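Local coordinates for protein Dye-decolorizing peroxidase tfu_3078 (Thermobifida fusca, PDB 5FW4) that uses heme b and hydrogen peroxide to oxidise a wide range of compounds, with high reactivity towards anthraquinone dyes and modest activity on azo dyes and phenols, at residues 122-127 and 131-136; 340-345 and 387-392. All coordinates share one frame; numbering follows the deposited sequence.

Overall arrangement
Contacts 1 and 2 lie on opposite sides of the chain's centre, their centres about 43 Å apart, and do not touch. Each belongs to a different half of the DyP peroxidase, both halves being built on a four-stranded antiparallel sheet of order 2-3-1-4. Contact 1 is local and only partly buried: the short helix 123-126 meets a turn in the loop that follows it, and polar bonds to one histidine ring join them. Contact 2 is buried and brings together helices 338-342 and 386-395, far apart in sequence. It has no hydrogen bond between its segments; apolar side chains meet there beside the heme, whereas contact 1 lies away from the annotated sites.

Contact 1: residues 122-127 and 131-136; sequences SPHDIA and ASAGLL
A type II beta turn, Ser132 to Leu135, folds back over the imidazole of His124 on the short helix 123-126. The turn's geometry is evident in Gly134, whose phi of 91° at the third position is the usual one for this turn type. Ala133 CA lies over one ring face, 3.8 Å from the centroid of the His124 ring, which makes a CH-pi contact. Gly134 N and Ser132 O sit over the same face; Ser132 O is close to His124 ND1 as well, but at an angle that makes no hydrogen bond.

Both ring nitrogens face the turn. His124 ND1 and Ser132 OG are hydrogen-bonded at 2.8 Å, and either may be the donor. On the far side of CE1, His124 NE2 donates a weak, bent bond (124°) to Leu135 O at 3.2 Å, the acceptor lying at the ring edge near its plane. A water also donates to Leu135 O, at 2.9 Å, and bridges it to Ser122 OG. With chi1 at 43°, His124 CG stands between its backbone N and carbonyl carbon, which carries the ring across to the turn. A leucine in place of His124 would probably leave Ser132 OG without this partner and lose the flat surface beneath Ala133.

Pro123 CB packs 3.5 Å from Ser132 OG, and both residues rest on Ala198 of helix 193-205. Leu135 reaches Met194 and Val195 of that helix, while Gly134 and Leu136 form backbone hydrogen bonds to the second subunit of the assembly. From the short helix, Ile126 packs against Leu114 and Leu118 of helix 97-120.

Contact 2: residues 340-345 and 387-392; sequences RLASPE and IPVQRS. With HEM (protoporphyrin IX containing Fe), chain C.
Ala342 and Val389 meet side by side at the heme, where helix 338-342 comes up against helix 386-395 in the C-terminal half of the DyP fold. Helix 338-342 starts with His338, the inferred proximal iron ligand, and Ala342 lies four residues further on. Its methyl stands above the porphyrin plane at the C1D-C2D edge of pyrrole D, with Ala342 CB 3.6 Å from heme C2D.

Val389 arrives alongside that methyl rather than over the pyrrole. Ala342 CB and Val389 CG1 are 4.1 Å apart, ordinary apolar contact. CG1 is anti to the backbone N (chi1 173°), and this branch also reaches the vinyl group on ring C, with Val389 CG1 3.7 Å from heme CAC. One residue on, Gln390 bends at chi2 and turns its amide past the ring C periphery; Gln390 NE2 comes within 3.5 Å of the methyl carbon CMC of the heme. Of the two segments, the first thus covers the rim of pyrrole D and the second runs along the ring C substituents. Pro344 extends the first segment to a propionate, its CD lying 3.4 Å from heme O1D.

Further from the heme, Ser392 points toward the other helix, and its CB rests 3.9 Å from Leu341 O. That carbonyl accepts from Asn346 and Asn347 side chains, while Ser392 OG bonds to Asn347 OD1. The chain after Arg340 is tied back on itself: Ser343 OG donates to Arg340 O at 2.7 Å, the donor tilted 26° from the carbonyl plane.

Contact 1: residues 122-127 and 131-136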
ATOM      1  N   SER A 122       7.258  16.898 -11.577  1.00 28.50           N
ATOM      2  CA  SER A 122       6.758  16.143 -10.444  1.00 28.34           C
ATOM      3  C   SER A 122       5.586  16.870  -9.807  1.00 28.76           C
ATOM      4  O   SER A 122       5.418  18.108  -9.990  1.00 28.67           O
ATOM      5  CB  SER A 122       7.874  15.895  -9.406  1.00 28.67           C
ATOM      6  OG  SER A 122       9.035  15.363 -10.015  1.00 28.59           O
ATOM      7  N   PRO A 123       4.770  16.135  -9.042  1.00 27.70           N
ATOM      8  CA  PRO A 123       3.620  16.799  -8.422  1.00 27.76           C
ATOM      9  C   PRO A 123       3.992  18.050  -7.658  1.00 30.68           C
ATOM     10  O   PRO A 123       3.230  18.989  -7.672  1.00 32.03           O
ATOM     11  CB  PRO A 123       3.069  15.747  -7.471  1.00 27.69           C
ATOM     12  CG  PRO A 123       3.492  14.431  -8.076  1.00 25.82           C
ATOM     13  CD  PRO A 123       4.854  14.699  -8.665  1.00 26.52           C
ATOM     14  N   HIS A 124       5.148  18.048  -6.990  1.00 32.38           N
ATOM     15  CA  HIS A 124       5.553  19.176  -6.153  1.00 35.35           C
ATOM     16  C   HIS A 124       6.094  20.342  -6.978  1.00 38.67           C
ATOM     17  O   HIS A 124       6.240  21.448  -6.445  1.00 37.55           O
ATOM     18  CB  HIS A 124       6.554  18.772  -5.057  1.00 34.84           C
ATOM     19  CG  HIS A 124       7.630  17.843  -5.514  1.00 34.79           C
ATOM     20  ND1 HIS A 124       7.408  16.500  -5.764  1.00 34.80           N
ATOM     21  CD2 HIS A 124       8.952  18.053  -5.732  1.00 35.55           C
ATOM     22  CE1 HIS A 124       8.543  15.931  -6.130  1.00 33.75           C
ATOM     23  NE2 HIS A 124       9.496  16.847  -6.111  1.00 35.51           N
ATOM     24  N   ASP A 125       6.371  20.117  -8.265  1.00 39.17           N
ATOM     25  CA  ASP A 125       6.616  21.243  -9.204  1.00 42.10           C
ATOM     26  C   ASP A 125       5.291  21.892  -9.654  1.00 42.85           C
ATOM     27  O   ASP A 125       5.226  23.092  -9.947  1.00 42.63           O
ATOM     28  CB  ASP A 125       7.412  20.764 -10.429  1.00 43.72           C
ATOM     29  CG  ASP A 125       8.723  20.089 -10.054  1.00 43.38           C
ATOM     30  OD1 ASP A 125       9.392  20.573  -9.117  1.00 44.52           O
ATOM     31  OD2 ASP A 125       9.084  19.068 -10.691  1.00 42.61           O
ATOM     32  N   ILE A 126       4.231  21.096  -9.689  1.00 42.06           N
ATOM     33  CA  ILE A 126       2.907  21.561 -10.138  1.00 45.27           C
ATOM     34  C   ILE A 126       2.147  22.381  -9.092  1.00 45.29           C
ATOM     35  O   ILE A 126       1.302  23.226  -9.429  1.00 44.48           O
ATOM     36  CB  ILE A 126       2.070  20.337 -10.589  1.00 47.10           C
ATOM     37  CG1 ILE A 126       2.559  19.905 -11.972  1.00 47.37           C
ATOM     38  CG2 ILE A 126       0.558  20.599 -10.595  1.00 48.23           C
ATOM     39  CD1 ILE A 126       2.373  18.439 -12.229  1.00 48.20           C
ATOM     40  N   ALA A 127       2.437  22.127  -7.826  1.00 43.18           N
ATOM     41  CA  ALA A 127       1.692  22.747  -6.748  1.00 43.31           C
ATOM     42  C   ALA A 127       2.542  22.801  -5.508  1.00 41.23           C
ATOM     43  O   ALA A 127       3.301  21.870  -5.239  1.00 41.94           O
ATOM     44  CB  ALA A 127       0.430  21.950  -6.472  1.00 42.91           C
ATOM     45  N   ALA A 131       2.752  16.325  -1.169  1.00 26.71           N
ATOM     46  CA  ALA A 131       3.256  15.337  -0.229  1.00 24.83           C
ATOM     47  C   ALA A 131       4.615  14.843  -0.686  1.00 23.12           C
ATOM     48  O   ALA A 131       5.412  14.358   0.105  1.00 24.42           O
ATOM     49  CB  ALA A 131       2.260  14.219  -0.079  1.00 23.24           C
ATOM     50  N   SER A 132       4.886  15.034  -1.960  1.00 23.75           N
ATOM     51  CA  SER A 132       6.093  14.517  -2.605  1.00 23.36           C
ATOM     52  C   SER A 132       7.255  15.471  -2.663  1.00 22.75           C
ATOM     53  O   SER A 132       8.286  15.184  -3.304  1.00 22.05           O
ATOM     54  CB  SER A 132       5.725  14.039  -4.022  1.00 24.16           C
ATOM     55  OG  SER A 132       5.176  15.075  -4.793  1.00 23.23           O
ATOM     56  N   ALA A 133       7.112  16.668  -2.049  1.00 23.58           N
ATOM     57  CA  ALA A 133       8.211  17.593  -2.099  1.00 23.42           C
ATOM     58  C   ALA A 133       9.478  16.913  -1.547  1.00 22.34           C
ATOM     59  O   ALA A 133       9.441  16.254  -0.510  1.00 20.37           O
ATOM     60  CB  ALA A 133       7.900  18.887  -1.331  1.00 24.52           C
ATOM     61  N   GLY A 134      10.589  17.143  -2.250  1.00 22.10           N
ATOM     62  CA  GLY A 134      11.905  16.743  -1.826  1.00 23.11           C
ATOM     63  C   GLY A 134      12.184  15.339  -2.392  1.00 22.92           C
ATOM     64  O   GLY A 134      13.201  14.746  -2.071  1.00 26.17           O
ATOM     65  N   LEU A 135      11.320  14.838  -3.261  1.00 21.81           N
ATOM     66  CA  LEU A 135      11.515  13.468  -3.799  1.00 21.94           C
ATOM     67  C   LEU A 135      11.924  13.506  -5.287  1.00 22.35           C
ATOM     68  O   LEU A 135      11.653  14.495  -6.003  1.00 23.00           O
ATOM     69  CB  LEU A 135      10.244  12.665  -3.601  1.00 21.14           C
ATOM     70  CG  LEU A 135       9.706  12.534  -2.174  1.00 21.48           C
ATOM     71  CD1 LEU A 135       8.453  11.681  -2.145  1.00 21.38           C
ATOM     72  CD2 LEU A 135      10.712  11.959  -1.192  1.00 22.01           C
ATOM     73  N   LEU A 136      12.578  12.433  -5.745  1.00 21.13           N
ATOM     74  CA  LEU A 136      13.031  12.275  -7.126  1.00 21.48           C
ATOM     75  C   LEU A 136      11.841  11.933  -8.024  1.00 20.81           C
ATOM     76  O   LEU A 136      10.772  11.648  -7.534  1.00 20.76           O
ATOM     77  CB  LEU A 136      14.122  11.161  -7.179  1.00 23.21           C
ATOM     78  CG  LEU A 136      15.426  11.513  -6.453  1.00 24.29           C
ATOM     79  CD1 LEU A 136      16.349  10.297  -6.389  1.00 24.98           C
ATOM     80  CD2 LEU A 136      16.117  12.711  -7.092  1.00 25.59           C
TER
HETATM   81  O   HOH W   1      11.320  15.336  -8.731  1.00 29.16           O

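Contact 2: residues 340-345 and 387-392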
ATOM      1  N   ARG A 340      -0.005 -24.310 -19.384  1.00 30.16           N
ATOM      2  CA  ARG A 340      -0.416 -25.094 -20.538  1.00 31.78           C
ATOM      3  C   ARG A 340      -1.746 -24.575 -21.053  1.00 31.26           C
ATOM      4  O   ARG A 340      -1.911 -24.340 -22.254  1.00 31.04           O
ATOM      5  CB  ARG A 340      -0.500 -26.596 -20.223  1.00 33.88           C
ATOM      6  CG  ARG A 340      -1.059 -27.380 -21.388  1.00 36.36           C
ATOM      7  CD  ARG A 340      -1.423 -28.775 -20.945  1.00 38.20           C
ATOM      8  NE  ARG A 340      -0.259 -29.551 -20.532  1.00 39.33           N
ATOM      9  CZ  ARG A 340       0.581 -30.163 -21.365  1.00 41.72           C
ATOM     10  NH1 ARG A 340       0.437 -30.051 -22.683  1.00 42.68           N
ATOM     11  NH2 ARG A 340       1.583 -30.885 -20.883  1.00 40.91           N
ATOM     12  N   LEU A 341      -2.709 -24.406 -20.152  1.00 31.10           N
ATOM     13  CA  LEU A 341      -4.042 -23.981 -20.576  1.00 31.49           C
ATOM     14  C   LEU A 341      -4.067 -22.508 -21.074  1.00 31.17           C
ATOM     15  O   LEU A 341      -4.875 -22.172 -21.938  1.00 30.42           O
ATOM     16  CB  LEU A 341      -5.066 -24.174 -19.464  1.00 31.32           C
ATOM     17  CG  LEU A 341      -5.422 -25.562 -18.939  1.00 31.80           C
ATOM     18  CD1 LEU A 341      -6.599 -25.478 -17.985  1.00 31.17           C
ATOM     19  CD2 LEU A 341      -5.746 -26.478 -20.083  1.00 32.76           C
ATOM     20  N   ALA A 342      -3.155 -21.681 -20.559  1.00 32.23           N
ATOM     21  CA  ALA A 342      -3.085 -20.246 -20.918  1.00 32.59           C
ATOM     22  C   ALA A 342      -2.266 -19.981 -22.196  1.00 32.96           C
ATOM     23  O   ALA A 342      -2.292 -18.870 -22.724  1.00 35.11           O
ATOM     24  CB  ALA A 342      -2.513 -19.437 -19.744  1.00 31.00           C
ATOM     25  N   SER A 343      -1.547 -20.987 -22.692  1.00 34.09           N
ATOM     26  CA  SER A 343      -0.618 -20.798 -23.799  1.00 33.45           C
ATOM     27  C   SER A 343      -1.349 -20.416 -25.064  1.00 33.57           C
ATOM     28  O   SER A 343      -2.381 -20.993 -25.355  1.00 32.37           O
ATOM     29  CB  SER A 343       0.152 -22.098 -24.087  1.00 35.39           C
ATOM     30  OG  SER A 343      -0.779 -23.141 -24.360  1.00 37.12           O
ATOM     31  N   PRO A 344      -0.789 -19.489 -25.862  1.00 34.39           N
ATOM     32  CA  PRO A 344      -1.388 -19.180 -27.166  1.00 36.13           C
ATOM     33  C   PRO A 344      -1.688 -20.434 -27.952  1.00 38.25           C
ATOM     34  O   PRO A 344      -2.712 -20.507 -28.626  1.00 38.28           O
ATOM     35  CB  PRO A 344      -0.288 -18.392 -27.880  1.00 36.05           C
ATOM     36  CG  PRO A 344       0.473 -17.761 -26.778  1.00 35.81           C
ATOM     37  CD  PRO A 344       0.441 -18.727 -25.635  1.00 35.06           C
ATOM     38  N   GLU A 345      -0.770 -21.396 -27.855  1.00 40.30           N
ATOM     39  CA  GLU A 345      -0.916 -22.729 -28.423  1.00 44.27           C
ATOM     40  C   GLU A 345      -2.277 -23.351 -28.114  1.00 43.73           C
ATOM     41  O   GLU A 345      -2.926 -23.890 -29.018  1.00 46.24           O
ATOM     42  CB  GLU A 345       0.228 -23.627 -27.911  1.00 48.20           C
ATOM     43  CG  GLU A 345       0.490 -24.883 -28.737  1.00 53.68           C
ATOM     44  CD  GLU A 345      -0.423 -26.064 -28.391  1.00 58.25           C
ATOM     45  OE1 GLU A 345      -1.335 -25.897 -27.532  1.00 60.14           O
ATOM     46  OE2 GLU A 345      -0.223 -27.165 -28.984  1.00 61.01           O
ATOM     47  N   ILE A 387     -10.048 -12.834 -23.436  1.00 26.52           N
ATOM     48  CA  ILE A 387     -11.315 -13.578 -23.388  1.00 28.09           C
ATOM     49  C   ILE A 387     -11.155 -15.082 -23.694  1.00 27.75           C
ATOM     50  O   ILE A 387     -11.624 -15.912 -22.932  1.00 27.54           O
ATOM     51  CB  ILE A 387     -12.389 -13.083 -24.371  1.00 29.09           C
ATOM     52  CG1 ILE A 387     -12.695 -11.582 -24.216  1.00 30.05           C
ATOM     53  CG2 ILE A 387     -13.663 -13.898 -24.186  1.00 29.76           C
ATOM     54  CD1 ILE A 387     -13.135 -11.246 -22.861  1.00 30.54           C
ATOM     55  N   PRO A 388     -10.557 -15.412 -24.826  1.00 28.47           N
ATOM     56  CA  PRO A 388     -10.497 -16.871 -25.092  1.00 30.01           C
ATOM     57  C   PRO A 388      -9.665 -17.581 -24.047  1.00 29.71           C
ATOM     58  O   PRO A 388      -9.994 -18.691 -23.632  1.00 32.36           O
ATOM     59  CB  PRO A 388      -9.891 -16.957 -26.501  1.00 30.75           C
ATOM     60  CG  PRO A 388      -9.265 -15.618 -26.762  1.00 30.25           C
ATOM     61  CD  PRO A 388     -10.026 -14.613 -25.946  1.00 28.78           C
ATOM     62  N   VAL A 389      -8.624 -16.923 -23.577  1.00 29.02           N
ATOM     63  CA  VAL A 389      -7.705 -17.525 -22.615  1.00 29.09           C
ATOM     64  C   VAL A 389      -8.381 -17.744 -21.278  1.00 30.10           C
ATOM     65  O   VAL A 389      -8.283 -18.842 -20.693  1.00 29.91           O
ATOM     66  CB  VAL A 389      -6.431 -16.696 -22.465  1.00 27.42           C
ATOM     67  CG1 VAL A 389      -5.530 -17.199 -21.344  1.00 27.44           C
ATOM     68  CG2 VAL A 389      -5.688 -16.656 -23.779  1.00 28.61           C
ATOM     69  N   GLN A 390      -9.085 -16.733 -20.791  1.00 29.09           N
ATOM     70  CA  GLN A 390      -9.762 -16.893 -19.512  1.00 29.94           C
ATOM     71  C   GLN A 390     -10.845 -17.949 -19.590  1.00 31.32           C
ATOM     72  O   GLN A 390     -11.067 -18.642 -18.602  1.00 30.58           O
ATOM     73  CB  GLN A 390     -10.372 -15.589 -19.003  1.00 29.05           C
ATOM     74  CG  GLN A 390     -11.247 -15.752 -17.765  1.00 28.78           C
ATOM     75  CD  GLN A 390     -10.514 -16.177 -16.507  1.00 28.31           C
ATOM     76  OE1 GLN A 390     -11.139 -16.374 -15.464  1.00 30.77           O
ATOM     77  NE2 GLN A 390      -9.208 -16.316 -16.580  1.00 28.93           N
ATOM     78  N   ARG A 391     -11.523 -18.029 -20.738  1.00 32.29           N
ATOM     79  CA  ARG A 391     -12.566 -19.030 -20.975  1.00 35.91           C
ATOM     80  C   ARG A 391     -11.972 -20.437 -20.891  1.00 34.82           C
ATOM     81  O   ARG A 391     -12.575 -21.308 -20.295  1.00 36.29           O
ATOM     82  CB  ARG A 391     -13.235 -18.828 -22.346  1.00 38.97           C
ATOM     83  CG  ARG A 391     -14.664 -19.345 -22.423  1.00 43.43           C
ATOM     84  CD  ARG A 391     -15.248 -19.273 -23.829  1.00 45.69           C
ATOM     85  NE  ARG A 391     -15.388 -17.908 -24.360  1.00 48.03           N
ATOM     86  CZ  ARG A 391     -16.407 -17.085 -24.132  1.00 48.86           C
ATOM     87  NH1 ARG A 391     -17.410 -17.436 -23.337  1.00 51.31           N
ATOM     88  NH2 ARG A 391     -16.416 -15.882 -24.699  1.00 50.91           N
ATOM     89  N   SER A 392     -10.789 -20.645 -21.474  1.00 34.63           N
ATOM     90  CA  SER A 392     -10.069 -21.939 -21.331  1.00 34.81           C
ATOM     91  C   SER A 392      -9.713 -22.222 -19.858  1.00 34.62           C
ATOM     92  O   SER A 392      -9.840 -23.354 -19.386  1.00 33.89           O
ATOM     93  CB  SER A 392      -8.799 -21.964 -22.182  1.00 34.43           C
ATOM     94  OG  SER A 392      -9.101 -21.848 -23.564  1.00 35.05           O
TER
HETATM   95  CHA HEM C 401       1.614 -17.249 -17.140  1.00 21.92           C
HETATM   96  CHB HEM C 401       0.391 -16.680 -12.489  1.00 20.25           C
HETATM   97  CHC HEM C 401      -4.023 -15.297 -13.893  1.00 22.21           C
HETATM   98  CHD HEM C 401      -2.710 -15.608 -18.543  1.00 23.85           C
HETATM   99  C1A HEM C 401       1.647 -17.205 -15.768  1.00 22.75           C
HETATM  100  C2A HEM C 401       2.760 -17.608 -15.003  1.00 23.03           C
HETATM  101  C3A HEM C 401       2.404 -17.469 -13.702  1.00 20.54           C
HETATM  102  C4A HEM C 401       1.094 -16.975 -13.651  1.00 21.45           C
HETATM  103  CMA HEM C 401       3.250 -17.730 -12.514  1.00 19.67           C
HETATM  104  CAA HEM C 401       4.068 -18.144 -15.528  1.00 25.71           C
HETATM  105  CBA HEM C 401       5.124 -17.067 -15.749  1.00 28.09           C
HETATM  106  CGA HEM C 401       4.790 -16.207 -16.933  1.00 30.44           C
HETATM  107  O1A HEM C 401       4.385 -15.033 -16.720  1.00 27.33           O
HETATM  108  O2A HEM C 401       4.928 -16.664 -18.096  1.00 29.40           O
HETATM  109  C1B HEM C 401      -0.948 -16.251 -12.489  1.00 21.08           C
HETATM  110  C2B HEM C 401      -1.685 -15.985 -11.310  1.00 21.02           C
HETATM  111  C3B HEM C 401      -2.940 -15.586 -11.682  1.00 22.50           C
HETATM  112  C4B HEM C 401      -2.927 -15.610 -13.146  1.00 22.45           C
HETATM  113  CMB HEM C 401      -1.150 -16.107  -9.912  1.00 19.85           C
HETATM  114  CAB HEM C 401      -4.091 -15.134 -10.893  1.00 24.53           C
HETATM  115  CBB HEM C 401      -4.029 -14.845  -9.593  1.00 26.79           C
HETATM  116  C1C HEM C 401      -4.062 -15.256 -15.268  1.00 23.26           C
HETATM  117  C2C HEM C 401      -5.160 -14.869 -16.006  1.00 21.89           C
HETATM  118  C3C HEM C 401      -4.772 -14.941 -17.339  1.00 21.53           C
HETATM  119  C4C HEM C 401      -3.433 -15.393 -17.386  1.00 22.10           C
HETATM  120  CMC HEM C 401      -6.461 -14.449 -15.371  1.00 22.04           C
HETATM  121  CAC HEM C 401      -5.484 -14.727 -18.590  1.00 20.27           C
HETATM  122  CBC HEM C 401      -6.777 -14.771 -18.679  1.00 23.95           C
HETATM  123  C1D HEM C 401      -1.393 -16.090 -18.473  1.00 25.23           C
HETATM  124  C2D HEM C 401      -0.629 -16.354 -19.698  1.00 24.53           C
HETATM  125  C3D HEM C 401       0.576 -16.824 -19.299  1.00 25.19           C
HETATM  126  C4D HEM C 401       0.516 -16.850 -17.841  1.00 23.51           C
HETATM  127  CMD HEM C 401      -1.058 -16.130 -21.137  1.00 25.45           C
HETATM  128  CAD HEM C 401       1.725 -17.219 -20.206  1.00 25.69           C
HETATM  129  CBD HEM C 401       1.478 -18.641 -20.718  1.00 27.31           C
HETATM  130  CGD HEM C 401       2.524 -19.024 -21.743  1.00 28.99           C
HETATM  131  O1D HEM C 401       2.461 -18.645 -22.929  1.00 28.38           O
HETATM  132  O2D HEM C 401       3.488 -19.728 -21.374  1.00 29.23           O
HETATM  133  NA  HEM C 401       0.624 -16.826 -14.923  1.00 22.80           N
HETATM  134  NB  HEM C 401      -1.719 -16.010 -13.548  1.00 22.80           N
HETATM  135  NC  HEM C 401      -3.048 -15.606 -16.116  1.00 24.67           N
HETATM  136  ND  HEM C 401      -0.681 -16.394 -17.356  1.00 23.54           N
HETATM  137 FE   HEM C 401      -1.191 -16.272 -15.529  1.00 24.71          FE